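Local atomic coordinates of probable arylamine n-acetyl transferase (Mycobacterium abscessus, PDB entry 4GUZ), a protein that probably transfers an acetyl group from acetyl-coenzyme A to arylamines. Residues Y98-A108 / L186-Q196. Numbering follows the deposited sequence.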
loop_
_atom_site.group_PDB
_atom_site.type_symbol
_atom_site.label_atom_id
_atom_site.label_comp_id
_atom_site.label_asym_id
_atom_site.label_seq_id
_atom_site.Cartn_x
_atom_site.Cartn_y
_atom_site.Cartn_z
ATOM N N TYR A 98 -14.336 -7.325 1.677
ATOM C CA TYR A 98 -14.135 -6.991 3.072
ATOM C C TYR A 98 -12.683 -6.574 3.296
ATOM O O TYR A 98 -11.792 -6.876 2.492
ATOM C CB TYR A 98 -14.560 -8.151 3.999
ATOM C CG TYR A 98 -13.830 -9.463 3.820
ATOM C CD1 TYR A 98 -12.798 -9.828 4.676
ATOM C CD2 TYR A 98 -14.246 -10.393 2.871
ATOM C CE1 TYR A 98 -12.157 -11.064 4.555
ATOM C CE2 TYR A 98 -13.601 -11.623 2.728
ATOM C CZ TYR A 98 -12.566 -11.961 3.584
ATOM O OH TYR A 98 -11.921 -13.172 3.455
ATOM N N GLY A 99 -12.496 -5.828 4.363
ATOM C CA GLY A 99 -11.197 -5.367 4.804
ATOM C C GLY A 99 -10.559 -6.317 5.779
ATOM O O GLY A 99 -11.243 -7.036 6.524
ATOM N N ILE A 100 -9.221 -6.345 5.754
ATOM C CA ILE A 100 -8.433 -7.153 6.669
ATOM C C ILE A 100 -7.236 -6.317 7.159
ATOM O O ILE A 100 -6.984 -5.210 6.642
ATOM C CB ILE A 100 -7.986 -8.518 6.065
ATOM C CG1 ILE A 100 -7.089 -8.319 4.820
ATOM C CG2 ILE A 100 -9.164 -9.478 5.819
ATOM C CD1 ILE A 100 -6.273 -9.549 4.466
ATOM N N GLN A 101 -6.521 -6.858 8.149
ATOM C CA GLN A 101 -5.302 -6.284 8.712
ATOM C C GLN A 101 -4.190 -7.316 8.711
ATOM O O GLN A 101 -4.418 -8.469 9.069
ATOM C CB GLN A 101 -5.535 -5.751 10.138
ATOM C CG GLN A 101 -6.331 -4.469 10.164
ATOM C CD GLN A 101 -5.474 -3.246 10.206
ATOM O OE1 GLN A 101 -4.611 -3.030 9.359
ATOM N NE2 GLN A 101 -5.736 -2.391 11.172
ATOM N N GLY A 102 -2.992 -6.884 8.321
ATOM C CA GLY A 102 -1.809 -7.740 8.345
ATOM C C GLY A 102 -0.750 -7.228 9.308
ATOM O O GLY A 102 -0.746 -6.046 9.658
ATOM N N ARG A 103 0.147 -8.125 9.748
ATOM C CA ARG A 103 1.288 -7.822 10.632
ATOM C C ARG A 103 2.547 -7.799 9.762
ATOM O O ARG A 103 2.934 -8.853 9.266
ATOM C CB ARG A 103 1.419 -8.900 11.723
ATOM C CG ARG A 103 0.189 -9.073 12.590
ATOM C CD ARG A 103 0.354 -10.268 13.512
ATOM N NE ARG A 103 -0.867 -10.511 14.277
ATOM C CZ ARG A 103 -1.196 -9.857 15.386
ATOM N NH1 ARG A 103 -0.377 -8.938 15.891
ATOM N NH2 ARG A 103 -2.324 -10.143 16.020
ATOM N N VAL A 104 3.142 -6.612 9.519
ATOM C CA VAL A 104 4.331 -6.495 8.666
ATOM C C VAL A 104 5.538 -6.982 9.451
ATOM O O VAL A 104 5.988 -6.334 10.398
ATOM C CB VAL A 104 4.543 -5.088 8.057
ATOM C CG1 VAL A 104 5.754 -5.077 7.122
ATOM C CG2 VAL A 104 3.303 -4.630 7.297
ATOM N N GLN A 105 6.081 -8.101 9.016
ATOM C CA GLN A 105 7.188 -8.790 9.673
ATOM C C GLN A 105 8.546 -8.513 9.066
ATOM O O GLN A 105 9.529 -8.411 9.815
ATOM C CB GLN A 105 6.945 -10.315 9.642
ATOM C CG GLN A 105 5.762 -10.792 10.518
ATOM C CD GLN A 105 5.869 -10.456 12.002
ATOM O OE1 GLN A 105 4.910 -9.995 12.626
ATOM N NE2 GLN A 105 7.017 -10.680 12.607
ATOM N N MET A 106 8.632 -8.485 7.728
ATOM C CA MET A 106 9.891 -8.320 6.965
ATOM C C MET A 106 10.991 -9.243 7.494
ATOM O O MET A 106 12.111 -8.778 7.765
ATOM C CB MET A 106 10.362 -6.850 6.958
ATOM C CG MET A 106 9.380 -5.881 6.291
ATOM S SD MET A 106 8.828 -6.346 4.614
ATOM C CE MET A 106 10.301 -5.977 3.654
ATOM N N GLY A 107 10.646 -10.526 7.688
ATOM C CA GLY A 107 11.568 -11.560 8.160
ATOM C C GLY A 107 11.668 -11.801 9.657
ATOM O O GLY A 107 12.163 -12.850 10.073
ATOM N N ALA A 108 11.229 -10.841 10.480
ATOM C CA ALA A 108 11.321 -10.988 11.939
ATOM C C ALA A 108 10.379 -12.086 12.473
ATOM O O ALA A 108 9.291 -12.297 11.924
ATOM C CB ALA A 108 11.020 -9.661 12.631
ATOM N N LEU A 186 11.532 -14.230 1.806
ATOM C CA LEU A 186 11.546 -13.267 2.909
ATOM C C LEU A 186 10.097 -12.974 3.296
ATOM O O LEU A 186 9.369 -12.415 2.472
ATOM C CB LEU A 186 12.281 -11.958 2.530
ATOM C CG LEU A 186 12.283 -10.851 3.622
ATOM C CD1 LEU A 186 13.147 -11.260 4.848
ATOM C CD2 LEU A 186 12.744 -9.508 3.058
ATOM N N SER A 187 9.672 -13.315 4.536
ATOM C CA SER A 187 8.292 -12.992 4.941
ATOM C C SER A 187 8.052 -11.489 4.865
ATOM O O SER A 187 8.895 -10.716 5.326
ATOM C CB SER A 187 7.977 -13.495 6.347
ATOM O OG SER A 187 8.709 -12.787 7.337
ATOM N N ARG A 188 6.923 -11.072 4.258
ATOM C CA ARG A 188 6.537 -9.657 4.212
ATOM C C ARG A 188 5.602 -9.383 5.367
ATOM O O ARG A 188 5.926 -8.638 6.273
ATOM C CB ARG A 188 5.847 -9.287 2.893
ATOM C CG ARG A 188 6.749 -8.713 1.865
ATOM C CD ARG A 188 5.913 -8.145 0.750
ATOM N NE ARG A 188 6.790 -7.683 -0.317
ATOM C CZ ARG A 188 6.375 -7.107 -1.430
ATOM N NH1 ARG A 188 5.077 -6.938 -1.656
ATOM N NH2 ARG A 188 7.254 -6.718 -2.345
ATOM N N HIS A 189 4.426 -10.003 5.324
ATOM C CA HIS A 189 3.421 -9.861 6.369
ATOM C C HIS A 189 2.678 -11.169 6.594
ATOM O O HIS A 189 2.736 -12.082 5.760
ATOM C CB HIS A 189 2.421 -8.732 6.002
ATOM C CG HIS A 189 1.735 -8.857 4.668
ATOM N ND1 HIS A 189 0.783 -9.829 4.431
ATOM C CD2 HIS A 189 1.798 -8.032 3.591
ATOM C CE1 HIS A 189 0.370 -9.633 3.194
ATOM N NE2 HIS A 189 0.928 -8.535 2.658
ATOM N N THR A 190 1.993 -11.256 7.730
ATOM C CA THR A 190 1.071 -12.350 8.044
ATOM C C THR A 190 -0.300 -11.710 8.136
ATOM O O THR A 190 -0.393 -10.546 8.511
ATOM C CB THR A 190 1.421 -13.128 9.326
ATOM O OG1 THR A 190 1.291 -12.272 10.473
ATOM C CG2 THR A 190 2.798 -13.802 9.269
ATOM N N PHE A 191 -1.352 -12.423 7.788
ATOM C CA PHE A 191 -2.700 -11.860 7.920
ATOM C C PHE A 191 -3.684 -12.956 8.279
ATOM O O PHE A 191 -3.418 -14.126 8.068
ATOM C CB PHE A 191 -3.162 -11.104 6.651
ATOM C CG PHE A 191 -3.192 -11.916 5.369
ATOM C CD1 PHE A 191 -2.071 -12.006 4.561
ATOM C CD2 PHE A 191 -4.356 -12.556 4.956
ATOM C CE1 PHE A 191 -2.088 -12.780 3.395
ATOM C CE2 PHE A 191 -4.382 -13.321 3.796
ATOM C CZ PHE A 191 -3.254 -13.410 3.006
ATOM N N VAL A 192 -4.827 -12.545 8.820
ATOM C CA VAL A 192 -5.985 -13.378 9.154
ATOM C C VAL A 192 -7.172 -12.730 8.436
ATOM O O VAL A 192 -7.134 -11.530 8.152
ATOM C CB VAL A 192 -6.195 -13.525 10.679
ATOM C CG1 VAL A 192 -5.020 -14.271 11.327
ATOM C CG2 VAL A 192 -6.438 -12.181 11.344
ATOM N N LEU A 193 -8.220 -13.506 8.153
ATOM C CA LEU A 193 -9.356 -12.989 7.408
ATOM C C LEU A 193 -10.409 -12.313 8.281
ATOM O O LEU A 193 -11.457 -11.956 7.745
ATOM C CB LEU A 193 -10.003 -14.107 6.603
ATOM C CG LEU A 193 -9.073 -14.847 5.607
ATOM C CD1 LEU A 193 -9.847 -15.932 4.880
ATOM C CD2 LEU A 193 -8.416 -13.865 4.610
ATOM N N GLU A 194 -10.147 -12.101 9.592
ATOM C CA GLU A 194 -11.118 -11.399 10.443
ATOM C C GLU A 194 -11.506 -10.060 9.796
ATOM O O GLU A 194 -10.610 -9.243 9.523
ATOM C CB GLU A 194 -10.542 -11.148 11.862
ATOM C CG GLU A 194 -11.606 -10.710 12.874
ATOM C CD GLU A 194 -12.742 -11.705 13.076
ATOM O OE1 GLU A 194 -12.462 -12.918 13.226
ATOM O OE2 GLU A 194 -13.916 -11.279 12.992
ATOM N N PRO A 195 -12.812 -9.819 9.514
ATOM C CA PRO A 195 -13.190 -8.557 8.857
ATOM C C PRO A 195 -12.834 -7.325 9.679
ATOM O O PRO A 195 -12.984 -7.302 10.903
ATOM C CB PRO A 195 -14.721 -8.687 8.664
ATOM C CG PRO A 195 -14.969 -10.154 8.673
ATOM C CD PRO A 195 -13.986 -10.704 9.676
ATOM N N GLN A 196 -12.328 -6.297 8.980
ATOM C CA GLN A 196 -11.930 -5.022 9.569
ATOM C C GLN A 196 -12.608 -3.909 8.809
ATOM O O GLN A 196 -12.968 -4.086 7.655
ATOM C CB GLN A 196 -10.390 -4.862 9.569
ATOM C CG GLN A 196 -9.688 -5.920 10.422
ATOM C CD GLN A 196 -9.708 -5.563 11.883
ATOM O OE1 GLN A 196 -9.095 -4.585 12.316
ATOM N NE2 GLN A 196 -10.435 -6.337 12.665
HETATM O O HOH W 1 -14.878 -5.441 6.195
HETATM O O HOH W 2 -7.814 -9.294 9.556
HETATM O O HOH W 3 2.968 -12.147 12.487
HETATM O O HOH W 4 8.533 -13.811 9.708
#
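L186 lays CD1 over the backbone of G107, 3.7 Å from its CA, in the turn that follows strand 96-104, which pairs antiparallel with strand 185-196 in the middle of the large sheet. G107 lies in a type I' turn, Q105 to A108; its phi of 91° suits glycine, and without a side chain it leaves room for L186 CD1. The small hydroxyl of S187 fits beside this turn: OG accepts from G107 N at 3.0 Å and shares a water with A108 O. R188 belongs to a classic beta bulge with H189, both facing L173. Its carbonyl O is gripped twice, by Q105 N and M106 N from the same face of its plane, while its extended chain carries the guanidinium group to a salt bridge with E175. H189 sets CB 3.3 Å from R103 O; CG sits between backbone N and carbonyl carbon (chi1 55°), and the ring hydrogen-bonds through NE2 to D131 and meets the ring of H116, both members of a probable Cys-His-Asp triad. T190 pairs with R103 through two backbone bonds, R103 N to T190 O being 2.8 Å; its OG1 lies against R103 CB and CD and also meets a water that bonds weakly to Q105 OE1. F191 offers CD2 to I100 CD1 at 3.6 Å, two apolar side chains meeting obliquely, and its ring also meets W171, planes nearly parallel. Beyond, the strands part and a water fills in, donating to V192 O and E194 O and accepting from Q101 N. L193 gathers its branched end around Y98 OH, which is hydrogen-bonded to Q127. At Q196 the backbone N reaches G99 O, and the side chain crosses Q101 at about a right angle, OE1 lying 3.5 Å from Q101 CG.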